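Local coordinates for putative polysaccharide deacetylase (PDB 5JP6), which is a zinc-binding carbohydrate esterase family 4 enzyme that probably removes acetyl groups from peptidoglycan, at residues G178-L191 and D336-L349. The protein carries 1 engineered substitution. Numbering follows the deposited sequence.
Sequences GPHGLYTDAILRAL and DIQRRTAEIMPQFL
The Thr-184 hydroxyl donates a hydrogen bond to Asp-336, OG1 lying 2.6 Å from OD2 on its anti side and 32° out of the carboxylate plane. The other oxygen, OD1, is joined to the amide of Gly-178 through a water, so both ends of this buried carboxylate are engaged. With CG between its backbone N and carbonyl carbon (chi1 54°), Asp-336 swings the carboxylate toward both partners. Its CB rests 3.5 Å from Ile-187 CD1. Next door, the Tyr-183 ring is sandwiched: Arg-339 CB sits over one face, 3.8 Å from the ring centroid in a CH-pi contact, while the His-180 ring covers the opposite face. Farther along, small alanines line the interface: Ala-342 CB fits among Tyr-183 CB, Ala-186 CB and Ile-187 CG1, and Ala-190 CB meets Met-345 CG, Pro-346 CG and Leu-349 CD1.

Thr-184 OG1 also accepts the amide of His-180, 2.9 Å from its N. Arg-339 grips Glu-343 OE2 side-on through NE and NH2 while NH1 pairs with Glu-94 and Asp-118. Tyr-183 OH bonds Asn-95.

In this NodB homology domain, the segments follow adjacent parallel strands, 170-176 and 330-335, with Ile-337 close to zinc ligand Asp-177. Their helices run nearly parallel, segment axes 8.7 Å apart, and pack on Phe-175 and Leu-173 of strand 170-176; helix 211-219 lies against Thr-184 and Leu-188, helix 110-126 against Arg-339 and Glu-343.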
loop_
_atom_site.group_PDB
_atom_site.type_symbol
_atom_site.label_atom_id
_atom_site.label_comp_id
_atom_site.label_asym_id
_atom_site.label_seq_id
_atom_site.Cartn_x
_atom_site.Cartn_y
_atom_site.Cartn_z
ATOM N N GLY A 178 2.203 -3.828 0.347
ATOM C CA GLY A 178 1.462 -5.090 0.461
ATOM C C GLY A 178 2.403 -6.271 0.268
ATOM O O GLY A 178 3.621 -6.126 0.194
ATOM N N PRO A 179 1.835 -7.462 0.176
ATOM C CA PRO A 179 0.389 -7.682 0.158
ATOM C C PRO A 179 -0.238 -7.689 1.539
ATOM O O PRO A 179 0.393 -8.122 2.516
ATOM C CB PRO A 179 0.281 -9.081 -0.466
ATOM C CG PRO A 179 1.563 -9.747 -0.104
ATOM C CD PRO A 179 2.585 -8.679 -0.101
ATOM N N HIS A 180 -1.487 -7.243 1.594
ATOM C CA HIS A 180 -2.320 -7.425 2.796
ATOM C C HIS A 180 -3.070 -8.757 2.670
ATOM O O HIS A 180 -3.265 -9.263 1.576
ATOM C CB HIS A 180 -3.308 -6.256 2.935
ATOM C CG HIS A 180 -4.018 -6.199 4.262
ATOM N ND1 HIS A 180 -5.260 -6.779 4.483
ATOM C CD2 HIS A 180 -3.631 -5.682 5.442
ATOM C CE1 HIS A 180 -5.608 -6.571 5.737
ATOM N NE2 HIS A 180 -4.628 -5.928 6.340
ATOM N N GLY A 181 -3.476 -9.337 3.801
ATOM C CA GLY A 181 -4.197 -10.584 3.791
ATOM C C GLY A 181 -5.611 -10.569 3.235
ATOM O O GLY A 181 -6.107 -11.616 2.826
ATOM N N LEU A 182 -6.233 -9.379 3.201
ATOM C CA LEU A 182 -7.564 -9.199 2.647
ATOM C C LEU A 182 -7.636 -8.191 1.521
ATOM O O LEU A 182 -8.216 -8.491 0.479
ATOM C CB LEU A 182 -8.522 -8.708 3.738
ATOM C CG LEU A 182 -8.831 -9.673 4.860
ATOM C CD1 LEU A 182 -9.638 -8.996 5.979
ATOM C CD2 LEU A 182 -9.572 -10.881 4.289
ATOM N N TYR A 183 -7.061 -6.998 1.722
ATOM C CA TYR A 183 -7.374 -5.907 0.804
ATOM C C TYR A 183 -6.766 -6.094 -0.575
ATOM O O TYR A 183 -7.338 -5.633 -1.581
ATOM C CB TYR A 183 -6.967 -4.541 1.346
ATOM C CG TYR A 183 -7.197 -4.294 2.822
ATOM C CD1 TYR A 183 -8.313 -4.767 3.516
ATOM C CD2 TYR A 183 -6.296 -3.499 3.512
ATOM C CE1 TYR A 183 -8.461 -4.514 4.876
ATOM C CE2 TYR A 183 -6.436 -3.234 4.856
ATOM C CZ TYR A 183 -7.532 -3.751 5.539
ATOM O OH TYR A 183 -7.646 -3.518 6.895
ATOM N N THR A 184 -5.608 -6.728 -0.624
ATOM C CA THR A 184 -4.938 -6.902 -1.885
ATOM C C THR A 184 -5.798 -7.737 -2.840
ATOM O O THR A 184 -5.900 -7.416 -4.027
ATOM C CB THR A 184 -3.521 -7.521 -1.668
ATOM O OG1 THR A 184 -2.739 -6.619 -0.895
ATOM C CG2 THR A 184 -2.854 -7.783 -3.002
ATOM N N ASP A 185 -6.428 -8.803 -2.315
ATOM C CA ASP A 185 -7.296 -9.633 -3.145
ATOM C C ASP A 185 -8.466 -8.781 -3.687
ATOM O O ASP A 185 -8.885 -8.974 -4.808
ATOM C CB ASP A 185 -7.775 -10.879 -2.394
ATOM C CG ASP A 185 -6.700 -11.907 -2.223
ATOM O OD1 ASP A 185 -6.065 -12.256 -3.222
ATOM O OD2 ASP A 185 -6.477 -12.326 -1.033
ATOM N N ALA A 186 -9.014 -7.863 -2.890
ATOM C CA ALA A 186 -10.082 -6.983 -3.398
ATOM C C ALA A 186 -9.567 -6.108 -4.560
ATOM O O ALA A 186 -10.237 -5.948 -5.567
ATOM C CB ALA A 186 -10.650 -6.105 -2.294
ATOM N N ILE A 187 -8.360 -5.576 -4.410
ATOM C CA ILE A 187 -7.737 -4.796 -5.466
ATOM C C ILE A 187 -7.527 -5.686 -6.722
ATOM O O ILE A 187 -7.847 -5.275 -7.854
ATOM C CB ILE A 187 -6.489 -4.051 -4.954
ATOM C CG1 ILE A 187 -6.911 -2.861 -4.059
ATOM C CG2 ILE A 187 -5.615 -3.616 -6.123
ATOM C CD1 ILE A 187 -5.823 -2.330 -3.164
ATOM N N LEU A 188 -7.045 -6.912 -6.526
ATOM C CA LEU A 188 -6.865 -7.846 -7.647
ATOM C C LEU A 188 -8.181 -8.096 -8.380
ATOM O O LEU A 188 -8.219 -8.126 -9.604
ATOM C CB LEU A 188 -6.277 -9.170 -7.184
ATOM C CG LEU A 188 -4.846 -9.146 -6.687
ATOM C CD1 LEU A 188 -4.404 -10.510 -6.206
ATOM C CD2 LEU A 188 -3.877 -8.655 -7.769
ATOM N N ARG A 189 -9.265 -8.297 -7.622
ATOM C CA ARG A 189 -10.570 -8.557 -8.255
ATOM C C ARG A 189 -10.983 -7.369 -9.101
ATOM O O ARG A 189 -11.437 -7.522 -10.232
ATOM C CB ARG A 189 -11.644 -8.831 -7.216
ATOM C CG ARG A 189 -11.451 -10.147 -6.497
ATOM C CD ARG A 189 -12.640 -10.482 -5.644
ATOM N NE ARG A 189 -12.707 -9.698 -4.402
ATOM C CZ ARG A 189 -12.124 -10.021 -3.246
ATOM N NH1 ARG A 189 -11.357 -11.091 -3.146
ATOM N NH2 ARG A 189 -12.292 -9.248 -2.182
ATOM N N ALA A 190 -10.783 -6.187 -8.554
ATOM C CA ALA A 190 -11.189 -4.959 -9.262
ATOM C C ALA A 190 -10.384 -4.782 -10.554
ATOM O O ALA A 190 -10.931 -4.466 -11.615
ATOM C CB ALA A 190 -11.033 -3.751 -8.364
ATOM N N LEU A 191 -9.086 -5.006 -10.468
ATOM C CA LEU A 191 -8.226 -4.891 -11.638
ATOM C C LEU A 191 -8.602 -5.899 -12.700
ATOM O O LEU A 191 -8.695 -5.574 -13.892
ATOM C CB LEU A 191 -6.756 -5.038 -11.238
ATOM C CG LEU A 191 -6.173 -3.940 -10.355
ATOM C CD1 LEU A 191 -4.823 -4.360 -9.795
ATOM C CD2 LEU A 191 -6.008 -2.626 -11.101
ATOM N N ASP A 336 -1.816 -0.876 -1.305
ATOM C CA ASP A 336 -2.831 -1.947 -1.296
ATOM C C ASP A 336 -3.086 -2.399 0.169
ATOM O O ASP A 336 -4.024 -3.156 0.411
ATOM C CB ASP A 336 -2.555 -3.124 -2.247
ATOM C CG ASP A 336 -1.209 -3.758 -2.050
ATOM O OD1 ASP A 336 -0.222 -2.993 -1.924
ATOM O OD2 ASP A 336 -1.109 -5.015 -2.034
ATOM N N ILE A 337 -2.323 -1.893 1.129
ATOM C CA ILE A 337 -2.608 -2.101 2.558
ATOM C C ILE A 337 -3.596 -1.083 3.139
ATOM O O ILE A 337 -3.955 -1.157 4.321
ATOM C CB ILE A 337 -1.308 -2.140 3.406
ATOM C CG1 ILE A 337 -0.564 -0.813 3.354
ATOM C CG2 ILE A 337 -0.402 -3.269 2.933
ATOM C CD1 ILE A 337 0.468 -0.645 4.420
ATOM N N GLN A 338 -4.065 -0.151 2.300
ATOM C CA GLN A 338 -5.023 0.855 2.729
ATOM C C GLN A 338 -6.438 0.355 2.339
ATOM O O GLN A 338 -6.778 0.270 1.157
ATOM C CB GLN A 338 -4.754 2.195 2.051
ATOM C CG GLN A 338 -5.546 3.352 2.657
ATOM C CD GLN A 338 -5.040 3.698 4.075
ATOM O OE1 GLN A 338 -3.844 3.986 4.323
ATOM N NE2 GLN A 338 -5.922 3.603 5.006
ATOM N N ARG A 339 -7.256 0.041 3.337
ATOM C CA ARG A 339 -8.585 -0.508 3.057
ATOM C C ARG A 339 -9.383 0.377 2.132
ATOM O O ARG A 339 -10.014 -0.106 1.166
ATOM C CB ARG A 339 -9.371 -0.785 4.333
ATOM C CG ARG A 339 -10.787 -1.167 4.001
ATOM C CD ARG A 339 -11.525 -1.794 5.134
ATOM N NE ARG A 339 -12.864 -2.157 4.687
ATOM C CZ ARG A 339 -13.840 -2.554 5.478
ATOM N NH1 ARG A 339 -13.618 -2.719 6.765
ATOM N NH2 ARG A 339 -15.014 -2.852 4.950
ATOM N N ARG A 340 -9.349 1.681 2.375
ATOM C CA ARG A 340 -10.239 2.562 1.616
ATOM C C ARG A 340 -9.876 2.567 0.134
ATOM O O ARG A 340 -10.741 2.709 -0.700
ATOM C CB ARG A 340 -10.210 3.965 2.181
ATOM C CG ARG A 340 -11.309 4.864 1.666
ATOM C CD ARG A 340 -11.315 6.171 2.454
ATOM N NE ARG A 340 -11.345 6.016 3.898
ATOM C CZ ARG A 340 -12.445 5.994 4.673
ATOM N NH1 ARG A 340 -13.656 6.017 4.165
ATOM N NH2 ARG A 340 -12.316 5.943 5.975
ATOM N N THR A 341 -8.597 2.360 -0.159
ATOM C CA THR A 341 -8.171 2.232 -1.550
ATOM C C THR A 341 -8.806 1.031 -2.235
ATOM O O THR A 341 -9.277 1.138 -3.401
ATOM C CB THR A 341 -6.646 2.218 -1.624
ATOM O OG1 THR A 341 -6.151 3.459 -1.113
ATOM C CG2 THR A 341 -6.115 1.987 -3.054
ATOM N N ALA A 342 -8.875 -0.101 -1.529
ATOM C CA ALA A 342 -9.576 -1.281 -2.085
ATOM C C ALA A 342 -11.083 -0.948 -2.241
ATOM O O ALA A 342 -11.711 -1.314 -3.259
ATOM C CB ALA A 342 -9.349 -2.519 -1.226
ATOM N N GLU A 343 -11.680 -0.237 -1.261
ATOM C CA GLU A 343 -13.095 0.059 -1.325
ATOM C C GLU A 343 -13.455 0.912 -2.539
ATOM O O GLU A 343 -14.552 0.779 -3.067
ATOM C CB GLU A 343 -13.553 0.801 -0.054
ATOM C CG GLU A 343 -13.451 -0.001 1.233
ATOM C CD GLU A 343 -14.585 -0.992 1.417
ATOM O OE1 GLU A 343 -15.705 -0.826 0.864
ATOM O OE2 GLU A 343 -14.375 -1.967 2.197
ATOM N N ILE A 344 -12.555 1.830 -2.927
ATOM C CA ILE A 344 -12.843 2.738 -4.039
ATOM C C ILE A 344 -12.298 2.261 -5.386
ATOM O O ILE A 344 -12.532 2.919 -6.404
ATOM C CB ILE A 344 -12.345 4.174 -3.779
ATOM C CG1 ILE A 344 -10.810 4.255 -3.705
ATOM C CG2 ILE A 344 -13.004 4.730 -2.512
ATOM C CD1 ILE A 344 -10.258 5.529 -4.278
ATOM N N MET A 345 -11.632 1.101 -5.409
ATOM C CA MET A 345 -10.911 0.744 -6.627
ATOM C C MET A 345 -11.839 0.526 -7.840
ATOM O O MET A 345 -11.565 1.058 -8.935
ATOM C CB MET A 345 -9.961 -0.423 -6.391
ATOM C CG MET A 345 -8.981 -0.676 -7.545
ATOM S SD MET A 345 -7.964 0.765 -7.999
ATOM C CE MET A 345 -7.215 1.215 -6.440
ATOM N N PRO A 346 -12.955 -0.231 -7.668
ATOM C CA PRO A 346 -13.833 -0.348 -8.852
ATOM C C PRO A 346 -14.340 1.000 -9.376
ATOM O O PRO A 346 -14.354 1.241 -10.580
ATOM C CB PRO A 346 -14.982 -1.218 -8.335
ATOM C CG PRO A 346 -14.350 -2.039 -7.250
ATOM C CD PRO A 346 -13.376 -1.122 -6.555
ATOM N N GLN A 347 -14.670 1.891 -8.457
ATOM C CA GLN A 347 -15.191 3.184 -8.811
ATOM C C GLN A 347 -14.086 4.031 -9.527
ATOM O O GLN A 347 -14.329 4.734 -10.536
ATOM C CB GLN A 347 -15.708 3.892 -7.576
ATOM C CG GLN A 347 -16.405 5.203 -7.909
ATOM C CD GLN A 347 -17.875 5.012 -8.295
ATOM O OE1 GLN A 347 -18.639 4.544 -7.494
ATOM N NE2 GLN A 347 -18.237 5.303 -9.526
ATOM N N PHE A 348 -12.868 3.948 -9.011
ATOM C CA PHE A 348 -11.726 4.648 -9.579
ATOM C C PHE A 348 -11.475 4.199 -11.009
ATOM O O PHE A 348 -11.269 5.009 -11.902
ATOM C CB PHE A 348 -10.480 4.428 -8.715
ATOM C CG PHE A 348 -9.226 4.987 -9.310
ATOM C CD1 PHE A 348 -9.022 6.341 -9.374
ATOM C CD2 PHE A 348 -8.245 4.155 -9.853
ATOM C CE1 PHE A 348 -7.855 6.870 -9.910
ATOM C CE2 PHE A 348 -7.107 4.687 -10.419
ATOM C CZ PHE A 348 -6.911 6.034 -10.438
ATOM N N LEU A 349 -11.460 2.885 -11.202
ATOM C CA LEU A 349 -11.239 2.332 -12.514
ATOM C C LEU A 349 -12.323 2.761 -13.516
ATOM O O LEU A 349 -12.015 3.077 -14.657
ATOM C CB LEU A 349 -11.092 0.819 -12.417
ATOM C CG LEU A 349 -9.873 0.311 -11.614
ATOM C CD1 LEU A 349 -9.995 -1.177 -11.304
ATOM C CD2 LEU A 349 -8.586 0.650 -12.325
HETATM O O HOH W 1 2.290 -3.760 -2.619
#